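Local coordinates for protein arginyl-trna synthetase (Thermus thermophilus, PDB 1IQ0) that probably attaches L-arginine to its cognate tRNA at the expense of ATP, as a monomeric class I aminoacyl-tRNA synthetase, at residues 307-310 with 311-315. Sequence-based numbering, arbitrary orientation.
Sequences AFQF and WKMGI
Phe310 O accepts a hydrogen bond from Ile315 N at 2.8 Å, the 6-to-1 bond of a Schellman motif. This motif ends helix 301-312 in the catalytic domain. Gly314 is its C-prime residue, with phi at 77°. Just before Gly314, Lys312 N bonds to Phe308 O and Met313 N to Gln309 O, both in the regular i to i+4 way. Beyond the helix end, Ile315 folds back on Phe310. Its CG2 lies over one face of the Phe310 ring, and its CD1 is 3.8 Å from Phe310 CD2. Leu255 and Leu368 touch both side chains. On another side of the helix, Phe308 and Trp311 run side by side. Their six-membered rings are nearly parallel, at 7°, but slid apart, with Phe308 CE1 3.7 Å from Trp311 CE3. Lys312 is extended beyond CG, which carries its CE over a face of the Phe308 ring in a CH-pi contact, 3.9 Å from the ring centroid. With an alanine at Phe308, Lys312 CE would probably lose the ring face it packs on, and Trp311 CE3 its aromatic neighbour. Lys312 NZ goes on to a salt bridge with Glu108. A bend at chi2 (68°) turns the Gln309 amide toward Met313, where NE2 bonds weakly to SD; NE2 also bonds to Thr349 OG1. One water donates to Gln309 OE1 and accepts from Lys312 NZ, each at 2.7 Å.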
# COMPACT_ATOMS: atom_id res chain seq x y z
N ALA A 307 6.76 23.30 -1.88
CA ALA A 307 7.61 23.54 -0.72
C ALA A 307 7.80 22.26 0.11
O ALA A 307 8.92 21.87 0.43
CB ALA A 307 7.00 24.64 0.17
N PHE A 308 6.68 21.63 0.44
CA PHE A 308 6.67 20.40 1.23
C PHE A 308 7.42 19.27 0.50
O PHE A 308 8.19 18.54 1.11
CB PHE A 308 5.21 20.00 1.52
CG PHE A 308 5.06 18.92 2.56
CD1 PHE A 308 5.94 18.83 3.63
CD2 PHE A 308 3.99 18.03 2.50
CE1 PHE A 308 5.75 17.87 4.63
CE2 PHE A 308 3.79 17.07 3.49
CZ PHE A 308 4.67 16.99 4.56
N GLN A 309 7.18 19.14 -0.80
CA GLN A 309 7.87 18.12 -1.59
C GLN A 309 9.38 18.36 -1.52
O GLN A 309 10.15 17.41 -1.43
CB GLN A 309 7.42 18.19 -3.06
CG GLN A 309 8.05 17.14 -3.97
CD GLN A 309 7.58 15.73 -3.65
OE1 GLN A 309 6.41 15.52 -3.34
NE2 GLN A 309 8.48 14.76 -3.75
N PHE A 310 9.79 19.62 -1.59
CA PHE A 310 11.20 19.97 -1.53
C PHE A 310 11.84 19.51 -0.22
O PHE A 310 12.97 19.02 -0.20
CB PHE A 310 11.39 21.48 -1.70
CG PHE A 310 11.38 21.94 -3.14
CD1 PHE A 310 11.70 23.26 -3.46
CD2 PHE A 310 11.08 21.06 -4.18
CE1 PHE A 310 11.71 23.71 -4.79
CE2 PHE A 310 11.08 21.50 -5.51
CZ PHE A 310 11.40 22.82 -5.81
N TRP A 311 11.11 19.67 0.89
CA TRP A 311 11.61 19.26 2.19
C TRP A 311 11.73 17.75 2.25
O TRP A 311 12.71 17.21 2.75
CB TRP A 311 10.68 19.75 3.30
CG TRP A 311 11.03 19.16 4.65
CD1 TRP A 311 12.01 19.58 5.51
CD2 TRP A 311 10.43 18.00 5.26
NE1 TRP A 311 12.06 18.75 6.61
CE2 TRP A 311 11.11 17.77 6.48
CE3 TRP A 311 9.40 17.13 4.88
CZ2 TRP A 311 10.78 16.71 7.33
CZ3 TRP A 311 9.07 16.08 5.72
CH2 TRP A 311 9.76 15.87 6.93
N LYS A 312 10.71 17.05 1.75
CA LYS A 312 10.70 15.59 1.75
C LYS A 312 11.95 15.02 1.08
O LYS A 312 12.50 14.02 1.54
CB LYS A 312 9.47 15.06 1.02
CG LYS A 312 8.14 15.26 1.76
CD LYS A 312 7.00 14.59 0.99
CE LYS A 312 5.68 14.63 1.76
NZ LYS A 312 4.59 14.04 0.92
N MET A 313 12.39 15.66 0.00
CA MET A 313 13.56 15.19 -0.72
C MET A 313 14.87 15.87 -0.32
O MET A 313 15.88 15.73 -1.01
CB MET A 313 13.32 15.31 -2.24
CG MET A 313 12.17 14.40 -2.73
SD MET A 313 11.73 14.57 -4.47
CE MET A 313 11.56 12.80 -4.98
N GLY A 314 14.86 16.59 0.80
CA GLY A 314 16.07 17.23 1.29
C GLY A 314 16.54 18.49 0.60
O GLY A 314 17.62 19.00 0.89
N ILE A 315 15.73 19.01 -0.31
CA ILE A 315 16.08 20.23 -1.02
C ILE A 315 15.97 21.42 -0.07
O ILE A 315 16.75 22.37 -0.16
CB ILE A 315 15.15 20.42 -2.22
CG1 ILE A 315 15.33 19.24 -3.19
CG2 ILE A 315 15.43 21.75 -2.90
CD1 ILE A 315 14.36 19.23 -4.36
O HOH W 1 4.51 15.57 -1.36